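Local coordinates for protein Nrps/pks (Streptomyces albus, PDB 4OPE) that probably catalyses the decarboxylative condensation that extends the polyketide chain, as a ketosynthase domain of the oxazolomycin assembly line, at residues A[73-77]-A[96-100]; A[90-96]-A[127-132]; A[226-232]-A[378-384]. All coordinates share one frame; numbering follows the deposited sequence.

Contact 1: A[73-77]-A[96-100]; sequences VASFD and RIFLQ
Phe76 lays one face of its ring over the aliphatic part of Arg96, and this CH-pi contact forms the centre of the joint between strand 75-76 and helix 93-108. Arg96 CB lies 3.8 Å from the centroid of the Phe76 ring and 18° off the ring normal, displaced toward the rim at CD1. With CG anti to the backbone N (chi1 -168°), Phe76 sends its ring away from the strand and onto the helix. The guanidinium plane is turned 55° from the ring, and CB and CD, not the guanidinium, touch it.

Other apolar contacts extend the patch. Leu99 CD1 meets the far end of the ring at Phe76 CZ, 4.0 Å away, while Val73 CG1 reaches Ile97 CD1 at the same distance of 4.0 Å.

Polar groups lie at both ends. Beside the ring, the Gln100 amide comes in obliquely, its NE2 3.6 Å from Phe76 CD1. At the guanidinium, Ala74 O stands at the edge, 3.1 Å from Arg96 NH1. A water donates to Val73 O and, at 2.6 Å, to Ser75 O, and accepts a weak bond from Arg96 NH1. Strand 75-76 pairs antiparallel with strand 573-574, where Phe76 and Glu573 share backbone bonds.

Arg96 thus serves both chemistries at once: its methylenes pack under an aromatic ring, and its charged end is bonded to Ile91 O through NH2 and, weakly through NH1, to Cys575 O and the water, which probably offsets part of the cost of burial.

Contact 2: A[90-96]-A[127-132]; sequences HIDPQER and LMYGHY
Tyr132 and Pro93 meet because the tyrosine CG stands anti to its own backbone nitrogen (chi1 -165°), which swings the ring across the start of helix 93-108. Gln94, its CG anti to the carbonyl carbon and the chain extended beyond, reaches instead toward the backbone of Tyr129. Pro93 CD covers one face of the Tyr132 ring, 3.8 Å from the centroid and 23° off the normal, while Ile91 O lies obliquely by CE2.

Two polar side chains cross the joint. Gln94 NE2 donates to Tyr129 O at 3.0 Å with an N-H...O angle of 165°, and the carbonyl oxygen lies close to the amide plane. Gln94 OE1 receives a bond from Val205 N and lies 2.9 Å from each of two waters, which accept from Tyr129 N and His131 N. Asp92 is the N-cap: its OD1 accepts from Gln94 N at 2.9 Å, while OD2 takes Ser150 OG and, weakly at 3.5 Å, Tyr132 N. Within 90-96, Arg96 NE is a second donor to Ile91 O at 3.0 Å; the oxygen lies in the guanidinium plane, and this side-on grip fixes the arginine.

The Tyr132 hydroxyl bonds to Glu89 O and Leu577 N, and the ring meets Trp576 edge-to-face. Replacing Tyr132 with an alanine would probably leave Pro93 without its aromatic cover and those two backbone groups without their shared hydroxyl.

Leu127 leaves strand 121-126 to pack on Val203 of strand 197-204 and on Tyr152 and Val155 of helix 152-163. The contact thereby joins the N-terminus of helix 93-108 to the end of strand 121-126, one place in from the outermost strand 169-173, and to its neighbour 197-204.

Contact 3: A[226-232]-A[378-384]; sequences RCRSFGE and HAERLNP
Glu232 and Arg381 lie side by side and point the same way, and the glutamate can be traced outward. Its CB sits beside backbone oxygens, 3.6 Å from Arg381 O and about as far from Leu382 O. CG, anti to the backbone N (chi1 -160°), passes along Leu382 O with Pro384 CD beyond. At the carboxylate, OE1 lies near Arg381 NE and CD, and OE2 takes the bonds: Arg381 NE donates to it at 3.0 Å and NH2 weakly at 3.3 Å. NE arrives on the syn side but 32° out of the carboxylate plane, so this salt bridge is bent rather than a flat paired one. Arg381 also touches a crystal neighbour, which may influence its pose.

The backbones hold each other more regularly. Asn383 N donates to Phe230 O at 3.0 Å and an almost straight 176°, and Glu232 N donates to Arg381 O at 2.9 Å. They flank Gly231 and Leu382, a single antiparallel bridge of the non-hydrogen-bonded kind. Gly231 closes a type II turn from Arg228; a side chain there would probably crowd His378 O.

At the other end, Arg226 CG lies over one face of the His378 ring and its CD is 3.6 Å from NE2. Arg226 itself is salt-bridged to Asp36, and Arg228, bound to Asp224, donates through NH1 to Glu232 O at 2.9 Å.

Ser229 OG bonds to Gly312 O, in the His-Gly-Thr-Gly-Thr motif that carries a catalytic histidine in ketosynthases. The chemistry implies two loops joined chiefly by the two backbone bonds, with the ionic pair a more exposed supplement.

Overall arrangement
Contact 1 and contact 2 form one continuous region: their centres are 10 Å apart, both use helix 93-108 and share Arg96, and Val73 O touches Pro93 CB at 3.5 Å. Their segments alternate along the chain, and 73-77 and 127-132 pack on the same helix, the latter at its N-terminal end. Contact 3 is separate. Its centre lies 35 Å from that of contact 1 and 32 Å from that of contact 2, with nearest atoms about 18 Å and 13 Å away. It joins two later loops of the same ketosynthase domain, and through Ser229 it reaches the segment of Gly312, probably close to the active site.

Contact 1: A[73-77]-A[96-100]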
loop_
_atom_site.group_PDB
_atom_site.type_symbol
_atom_site.label_atom_id
_atom_site.label_comp_id
_atom_site.label_asym_id
_atom_site.label_seq_id
_atom_site.Cartn_x
_atom_site.Cartn_y
_atom_site.Cartn_z
ATOM N N VAL A 73 -11.286 21.437 -4.779
ATOM C CA VAL A 73 -10.530 20.524 -3.919
ATOM C C VAL A 73 -10.151 21.101 -2.565
ATOM O O VAL A 73 -9.732 20.371 -1.690
ATOM C CB VAL A 73 -9.224 20.028 -4.578
ATOM C CG1 VAL A 73 -9.507 19.036 -5.673
ATOM C CG2 VAL A 73 -8.428 21.189 -5.130
ATOM N N ALA A 74 -10.282 22.402 -2.378
ATOM C CA ALA A 74 -9.974 23.022 -1.072
ATOM C C ALA A 74 -11.053 22.790 -0.034
ATOM O O ALA A 74 -10.775 22.793 1.141
ATOM C CB ALA A 74 -9.763 24.501 -1.237
ATOM N N SER A 75 -12.274 22.563 -0.476
ATOM C CA SER A 75 -13.413 22.483 0.425
ATOM C C SER A 75 -13.503 21.231 1.251
ATOM O O SER A 75 -13.320 20.132 0.776
ATOM C CB SER A 75 -14.712 22.658 -0.344
ATOM O OG SER A 75 -14.761 24.007 -0.756
ATOM N N PHE A 76 -13.800 21.459 2.514
ATOM C CA PHE A 76 -13.908 20.432 3.498
ATOM C C PHE A 76 -14.888 20.900 4.587
ATOM O O PHE A 76 -15.132 22.118 4.728
ATOM C CB PHE A 76 -12.531 20.163 4.105
ATOM C CG PHE A 76 -12.467 18.918 4.929
ATOM C CD1 PHE A 76 -13.072 17.749 4.502
ATOM C CD2 PHE A 76 -11.846 18.933 6.135
ATOM C CE1 PHE A 76 -13.030 16.602 5.271
ATOM C CE2 PHE A 76 -11.766 17.787 6.917
ATOM C CZ PHE A 76 -12.343 16.603 6.471
ATOM N N ASP A 77 -15.443 19.919 5.309
ATOM C CA ASP A 77 -16.330 20.108 6.451
ATOM C C ASP A 77 -15.607 19.528 7.687
ATOM O O ASP A 77 -15.903 18.407 8.153
ATOM C CB ASP A 77 -17.655 19.395 6.166
ATOM C CG ASP A 77 -18.739 19.692 7.178
ATOM O OD1 ASP A 77 -18.407 20.284 8.217
ATOM O OD2 ASP A 77 -19.938 19.328 6.917
ATOM N N ARG A 96 -8.830 14.473 2.900
ATOM C CA ARG A 96 -10.099 15.064 3.221
ATOM C C ARG A 96 -11.213 14.602 2.306
ATOM O O ARG A 96 -12.322 14.305 2.734
ATOM C CB ARG A 96 -9.969 16.560 3.103
ATOM C CG ARG A 96 -8.807 17.146 3.919
ATOM C CD ARG A 96 -8.835 18.649 3.829
ATOM N NE ARG A 96 -7.575 19.206 3.390
ATOM C CZ ARG A 96 -7.463 20.228 2.563
ATOM N NH1 ARG A 96 -8.525 20.789 1.987
ATOM N NH2 ARG A 96 -6.269 20.676 2.293
ATOM N N ILE A 97 -10.911 14.568 1.023
ATOM C CA ILE A 97 -11.895 14.210 0.031
ATOM C C ILE A 97 -12.281 12.756 0.153
ATOM O O ILE A 97 -13.454 12.393 0.012
ATOM C CB ILE A 97 -11.359 14.533 -1.354
ATOM C CG1 ILE A 97 -11.377 16.056 -1.497
ATOM C CG2 ILE A 97 -12.194 13.847 -2.425
ATOM C CD1 ILE A 97 -10.870 16.553 -2.825
ATOM N N PHE A 98 -11.304 11.914 0.416
ATOM C CA PHE A 98 -11.609 10.525 0.588
ATOM C C PHE A 98 -12.551 10.259 1.790
ATOM O O PHE A 98 -13.358 9.336 1.766
ATOM C CB PHE A 98 -10.327 9.727 0.711
ATOM C CG PHE A 98 -10.519 8.274 0.552
ATOM C CD1 PHE A 98 -11.007 7.754 -0.627
ATOM C CD2 PHE A 98 -10.233 7.428 1.557
ATOM C CE1 PHE A 98 -11.210 6.389 -0.790
ATOM C CE2 PHE A 98 -10.431 6.053 1.400
ATOM C CZ PHE A 98 -10.926 5.542 0.224
ATOM N N LEU A 99 -12.464 11.082 2.816
ATOM C CA LEU A 99 -13.375 10.948 3.923
ATOM C C LEU A 99 -14.807 11.206 3.483
ATOM O O LEU A 99 -15.731 10.430 3.791
ATOM C CB LEU A 99 -13.029 11.924 5.012
ATOM C CG LEU A 99 -12.075 11.458 6.074
ATOM C CD1 LEU A 99 -11.672 12.698 6.834
ATOM C CD2 LEU A 99 -12.712 10.445 7.011
ATOM N N GLN A 100 -15.007 12.276 2.732
ATOM C CA GLN A 100 -16.342 12.537 2.216
ATOM C C GLN A 100 -16.799 11.429 1.256
ATOM O O GLN A 100 -17.954 11.013 1.307
ATOM C CB GLN A 100 -16.429 13.924 1.608
ATOM C CG GLN A 100 -16.054 15.021 2.634
ATOM C CD GLN A 100 -16.068 16.437 2.033
ATOM O OE1 GLN A 100 -15.864 16.591 0.866
ATOM N NE2 GLN A 100 -16.259 17.455 2.849
HETATM O O HOH W 1 -10.927 19.208 0.757
#

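Contact 2: A[90-96]-A[127-132]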
loop_
_atom_site.group_PDB
_atom_site.type_symbol
_atom_site.label_atom_id
_atom_site.label_comp_id
_atom_site.label_asym_id
_atom_site.label_seq_id
_atom_site.Cartn_x
_atom_site.Cartn_y
_atom_site.Cartn_z
ATOM N N HIS A 90 -3.569 21.777 6.907
ATOM C CA HIS A 90 -2.216 21.223 6.945
ATOM C C HIS A 90 -2.165 19.778 6.435
ATOM O O HIS A 90 -1.068 19.227 6.297
ATOM C CB HIS A 90 -1.570 21.359 8.361
ATOM C CG HIS A 90 -1.096 22.746 8.673
ATOM N ND1 HIS A 90 -1.918 23.712 9.216
ATOM C CD2 HIS A 90 0.101 23.346 8.477
ATOM C CE1 HIS A 90 -1.252 24.844 9.343
ATOM N NE2 HIS A 90 -0.023 24.649 8.902
ATOM N N ILE A 91 -3.318 19.162 6.157
ATOM C CA ILE A 91 -3.297 17.876 5.490
ATOM C C ILE A 91 -3.821 17.941 4.063
ATOM O O ILE A 91 -4.620 18.803 3.708
ATOM C CB ILE A 91 -4.029 16.789 6.266
ATOM C CG1 ILE A 91 -5.514 16.930 6.060
ATOM C CG2 ILE A 91 -3.647 16.883 7.729
ATOM C CD1 ILE A 91 -6.334 15.890 6.785
ATOM N N ASP A 92 -3.319 16.982 3.282
ATOM C CA ASP A 92 -3.520 16.855 1.847
ATOM C C ASP A 92 -4.993 16.725 1.558
ATOM O O ASP A 92 -5.674 16.021 2.272
ATOM C CB ASP A 92 -2.819 15.572 1.385
ATOM C CG ASP A 92 -2.575 15.531 -0.099
ATOM O OD1 ASP A 92 -3.539 15.676 -0.890
ATOM O OD2 ASP A 92 -1.397 15.324 -0.467
ATOM N N PRO A 93 -5.490 17.368 0.491
ATOM C CA PRO A 93 -6.887 17.242 0.135
ATOM C C PRO A 93 -7.305 15.831 -0.236
ATOM O O PRO A 93 -8.466 15.518 -0.196
ATOM C CB PRO A 93 -7.028 18.190 -1.069
ATOM C CG PRO A 93 -5.678 18.476 -1.516
ATOM C CD PRO A 93 -4.847 18.421 -0.291
ATOM N N GLN A 94 -6.363 14.972 -0.577
ATOM C CA GLN A 94 -6.674 13.567 -0.814
ATOM C C GLN A 94 -7.257 12.952 0.455
ATOM O O GLN A 94 -8.237 12.246 0.386
ATOM C CB GLN A 94 -5.437 12.806 -1.325
ATOM C CG GLN A 94 -4.944 13.366 -2.656
ATOM C CD GLN A 94 -3.642 12.763 -3.207
ATOM O OE1 GLN A 94 -3.368 12.873 -4.419
ATOM N NE2 GLN A 94 -2.839 12.160 -2.345
ATOM N N GLU A 95 -6.666 13.215 1.606
ATOM C CA GLU A 95 -7.197 12.685 2.871
ATOM C C GLU A 95 -8.607 13.216 3.165
ATOM O O GLU A 95 -9.492 12.505 3.545
ATOM C CB GLU A 95 -6.258 13.061 4.006
ATOM C CG GLU A 95 -6.574 12.426 5.351
ATOM C CD GLU A 95 -5.436 12.572 6.378
ATOM O OE1 GLU A 95 -4.432 13.282 6.142
ATOM O OE2 GLU A 95 -5.549 11.975 7.457
ATOM N N ARG A 96 -8.830 14.473 2.900
ATOM C CA ARG A 96 -10.099 15.064 3.221
ATOM C C ARG A 96 -11.213 14.602 2.306
ATOM O O ARG A 96 -12.322 14.305 2.734
ATOM C CB ARG A 96 -9.969 16.560 3.103
ATOM C CG ARG A 96 -8.807 17.146 3.919
ATOM C CD ARG A 96 -8.835 18.649 3.829
ATOM N NE ARG A 96 -7.575 19.206 3.390
ATOM C CZ ARG A 96 -7.463 20.228 2.563
ATOM N NH1 ARG A 96 -8.525 20.789 1.987
ATOM N NH2 ARG A 96 -6.269 20.676 2.293
ATOM N N LEU A 127 -3.020 5.314 -3.595
ATOM C CA LEU A 127 -2.505 6.662 -3.925
ATOM C C LEU A 127 -1.123 6.535 -4.530
ATOM O O LEU A 127 -0.419 5.544 -4.275
ATOM C CB LEU A 127 -2.390 7.477 -2.671
ATOM C CG LEU A 127 -3.626 7.542 -1.771
ATOM C CD1 LEU A 127 -3.426 6.720 -0.521
ATOM C CD2 LEU A 127 -3.855 8.976 -1.355
HETATM N N MSE A 128 -0.742 7.509 -5.348
HETATM C CA MSE A 128 0.608 7.533 -5.985
HETATM C C MSE A 128 1.342 8.856 -5.957
HETATM O O MSE A 128 2.488 8.936 -6.345
HETATM C CB MSE A 128 0.533 7.039 -7.441
HETATM C CG MSE A 128 -0.023 8.059 -8.418
HETATM SE SE MSE A 128 0.167 7.430 -10.297
HETATM C CE MSE A 128 2.056 7.827 -10.692
ATOM N N TYR A 129 0.684 9.905 -5.516
ATOM C CA TYR A 129 1.345 11.163 -5.330
ATOM C C TYR A 129 0.938 11.711 -3.996
ATOM O O TYR A 129 -0.155 11.453 -3.503
ATOM C CB TYR A 129 0.960 12.180 -6.402
ATOM C CG TYR A 129 1.406 11.840 -7.795
ATOM C CD1 TYR A 129 2.730 11.785 -8.114
ATOM C CD2 TYR A 129 0.490 11.625 -8.809
ATOM C CE1 TYR A 129 3.155 11.477 -9.392
ATOM C CE2 TYR A 129 0.905 11.307 -10.096
ATOM C CZ TYR A 129 2.246 11.248 -10.378
ATOM O OH TYR A 129 2.683 10.961 -11.644
ATOM N N GLY A 130 1.822 12.490 -3.428
ATOM C CA GLY A 130 1.519 13.216 -2.231
ATOM C C GLY A 130 2.210 14.543 -2.328
ATOM O O GLY A 130 3.193 14.757 -1.670
ATOM N N HIS A 131 1.667 15.416 -3.156
ATOM C CA HIS A 131 2.247 16.684 -3.423
ATOM C C HIS A 131 1.894 17.796 -2.498
ATOM O O HIS A 131 2.643 18.765 -2.434
ATOM C CB HIS A 131 1.876 17.135 -4.816
ATOM C CG HIS A 131 2.545 16.343 -5.884
ATOM N ND1 HIS A 131 3.802 15.798 -5.721
ATOM C CD2 HIS A 131 2.112 15.948 -7.099
ATOM C CE1 HIS A 131 4.134 15.139 -6.813
ATOM N NE2 HIS A 131 3.127 15.210 -7.661
ATOM N N TYR A 132 0.792 17.697 -1.776
ATOM C CA TYR A 132 0.414 18.793 -0.887
ATOM C C TYR A 132 1.521 19.043 0.143
ATOM O O TYR A 132 1.735 20.205 0.554
ATOM C CB TYR A 132 -0.881 18.507 -0.172
ATOM C CG TYR A 132 -1.520 19.709 0.481
ATOM C CD1 TYR A 132 -2.100 20.705 -0.290
ATOM C CD2 TYR A 132 -1.608 19.822 1.871
ATOM C CE1 TYR A 132 -2.742 21.793 0.297
ATOM C CE2 TYR A 132 -2.232 20.903 2.462
ATOM C CZ TYR A 132 -2.796 21.892 1.666
ATOM O OH TYR A 132 -3.457 22.975 2.214
HETATM O O HOH W 2 -2.335 10.371 -5.559
HETATM O O HOH W 3 -1.095 14.694 -4.780
#

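Contact 3: A[226-232]-A[378-384]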
loop_
_atom_site.group_PDB
_atom_site.type_symbol
_atom_site.label_atom_id
_atom_site.label_comp_id
_atom_site.label_asym_id
_atom_site.label_seq_id
_atom_site.Cartn_x
_atom_site.Cartn_y
_atom_site.Cartn_z
ATOM N N ARG A 226 -4.921 15.481 -24.334
ATOM C CA ARG A 226 -5.904 14.446 -24.421
ATOM C C ARG A 226 -5.304 13.050 -24.298
ATOM O O ARG A 226 -4.124 12.833 -24.562
ATOM C CB ARG A 226 -6.667 14.556 -25.734
ATOM C CG ARG A 226 -7.309 15.913 -25.991
ATOM C CD ARG A 226 -8.383 16.296 -24.971
ATOM N NE ARG A 226 -8.203 17.686 -24.503
ATOM C CZ ARG A 226 -9.056 18.676 -24.703
ATOM N NH1 ARG A 226 -8.777 19.884 -24.240
ATOM N NH2 ARG A 226 -10.178 18.459 -25.344
ATOM N N CYS A 227 -6.154 12.125 -23.844
ATOM C CA CYS A 227 -5.950 10.704 -23.982
ATOM C C CYS A 227 -6.817 10.250 -25.140
ATOM O O CYS A 227 -8.003 10.088 -24.987
ATOM C CB CYS A 227 -6.371 9.949 -22.729
ATOM S SG CYS A 227 -5.420 10.365 -21.282
ATOM N N ARG A 228 -6.183 10.035 -26.290
ATOM C CA ARG A 228 -6.855 9.595 -27.481
ATOM C C ARG A 228 -6.805 8.092 -27.516
ATOM O O ARG A 228 -6.045 7.495 -28.285
ATOM C CB ARG A 228 -6.141 10.169 -28.686
ATOM C CG ARG A 228 -5.989 11.684 -28.676
ATOM C CD ARG A 228 -5.471 12.072 -30.036
ATOM N NE ARG A 228 -5.192 13.471 -30.204
ATOM C CZ ARG A 228 -4.760 13.993 -31.360
ATOM N NH1 ARG A 228 -4.557 13.241 -32.451
ATOM N NH2 ARG A 228 -4.518 15.285 -31.441
ATOM N N SER A 229 -7.632 7.480 -26.680
ATOM C CA SER A 229 -7.533 6.044 -26.399
ATOM C C SER A 229 -7.792 5.246 -27.673
ATOM O O SER A 229 -8.866 5.328 -28.222
ATOM C CB SER A 229 -8.508 5.638 -25.290
ATOM O OG SER A 229 -8.428 6.485 -24.152
ATOM N N PHE A 230 -6.766 4.534 -28.151
ATOM C CA PHE A 230 -6.794 3.813 -29.420
ATOM C C PHE A 230 -7.117 4.643 -30.646
ATOM O O PHE A 230 -7.546 4.120 -31.672
ATOM C CB PHE A 230 -7.734 2.638 -29.320
ATOM C CG PHE A 230 -7.515 1.853 -28.106
ATOM C CD1 PHE A 230 -6.384 1.090 -27.989
ATOM C CD2 PHE A 230 -8.389 1.926 -27.051
ATOM C CE1 PHE A 230 -6.130 0.366 -26.820
ATOM C CE2 PHE A 230 -8.160 1.212 -25.907
ATOM C CZ PHE A 230 -7.012 0.441 -25.778
ATOM N N GLY A 231 -6.843 5.925 -30.564
ATOM C CA GLY A 231 -7.089 6.806 -31.691
ATOM C C GLY A 231 -5.811 7.286 -32.330
ATOM O O GLY A 231 -4.744 7.210 -31.740
ATOM N N GLU A 232 -5.949 7.846 -33.511
ATOM C CA GLU A 232 -4.804 8.371 -34.261
ATOM C C GLU A 232 -4.136 9.569 -33.614
ATOM O O GLU A 232 -4.815 10.414 -33.061
ATOM C CB GLU A 232 -5.272 8.764 -35.638
ATOM C CG GLU A 232 -4.216 8.881 -36.720
ATOM C CD GLU A 232 -4.845 9.541 -37.937
ATOM O OE1 GLU A 232 -5.433 10.642 -37.760
ATOM O OE2 GLU A 232 -4.837 8.942 -39.032
ATOM N N HIS A 378 -12.304 10.773 -28.985
ATOM C CA HIS A 378 -11.048 11.038 -29.674
ATOM C C HIS A 378 -10.485 9.920 -30.515
ATOM O O HIS A 378 -9.307 9.907 -30.743
ATOM C CB HIS A 378 -9.940 11.468 -28.709
ATOM C CG HIS A 378 -10.331 12.600 -27.831
ATOM N ND1 HIS A 378 -10.798 13.796 -28.334
ATOM C CD2 HIS A 378 -10.341 12.724 -26.484
ATOM C CE1 HIS A 378 -11.094 14.603 -27.335
ATOM N NE2 HIS A 378 -10.838 13.974 -26.204
ATOM N N ALA A 379 -11.289 9.002 -31.000
ATOM C CA ALA A 379 -10.774 8.008 -31.924
ATOM C C ALA A 379 -11.629 7.965 -33.165
ATOM O O ALA A 379 -11.897 6.893 -33.710
ATOM C CB ALA A 379 -10.713 6.642 -31.278
ATOM N N GLU A 380 -12.022 9.145 -33.628
ATOM C CA GLU A 380 -12.784 9.256 -34.878
ATOM C C GLU A 380 -12.049 8.505 -35.955
ATOM O O GLU A 380 -12.676 7.795 -36.744
ATOM C CB GLU A 380 -13.011 10.713 -35.305
ATOM C CG GLU A 380 -13.695 11.577 -34.238
ATOM C CD GLU A 380 -12.734 12.126 -33.146
ATOM O OE1 GLU A 380 -11.541 11.709 -33.047
ATOM O OE2 GLU A 380 -13.197 12.982 -32.359
ATOM N N ARG A 381 -10.717 8.653 -35.964
ATOM C CA ARG A 381 -9.848 7.774 -36.755
ATOM C C ARG A 381 -9.047 6.939 -35.775
ATOM O O ARG A 381 -8.491 7.439 -34.812
ATOM C CB ARG A 381 -8.908 8.562 -37.647
ATOM C CG ARG A 381 -9.589 9.595 -38.519
ATOM C CD ARG A 381 -8.629 10.499 -39.283
ATOM N NE ARG A 381 -7.568 9.793 -40.011
ATOM C CZ ARG A 381 -7.768 8.970 -41.038
ATOM N NH1 ARG A 381 -8.992 8.715 -41.475
ATOM N NH2 ARG A 381 -6.739 8.395 -41.651
ATOM N N LEU A 382 -8.997 5.651 -36.025
ATOM C CA LEU A 382 -8.292 4.769 -35.142
ATOM C C LEU A 382 -6.829 4.924 -35.290
ATOM O O LEU A 382 -6.337 5.355 -36.315
ATOM C CB LEU A 382 -8.588 3.334 -35.481
ATOM C CG LEU A 382 -9.953 2.800 -35.087
ATOM C CD1 LEU A 382 -9.864 1.301 -35.334
ATOM C CD2 LEU A 382 -10.338 3.103 -33.640
ATOM N N ASN A 383 -6.119 4.523 -34.258
ATOM C CA ASN A 383 -4.708 4.330 -34.373
ATOM C C ASN A 383 -4.517 3.227 -35.368
ATOM O O ASN A 383 -4.991 2.123 -35.143
ATOM C CB ASN A 383 -4.159 3.918 -33.034
ATOM C CG ASN A 383 -2.696 3.649 -33.053
ATOM O OD1 ASN A 383 -2.155 3.235 -34.046
ATOM N ND2 ASN A 383 -2.058 3.836 -31.911
ATOM N N PRO A 384 -3.820 3.514 -36.473
ATOM C CA PRO A 384 -3.651 2.540 -37.543
ATOM C C PRO A 384 -2.658 1.464 -37.234
ATOM O O PRO A 384 -2.646 0.481 -37.954
ATOM C CB PRO A 384 -3.138 3.379 -38.702
ATOM C CG PRO A 384 -2.415 4.479 -38.052
ATOM C CD PRO A 384 -3.122 4.769 -36.764
HETATM O O HOH W 4 -3.430 5.569 -29.794
HETATM O O HOH W 5 -7.829 10.793 -32.818
#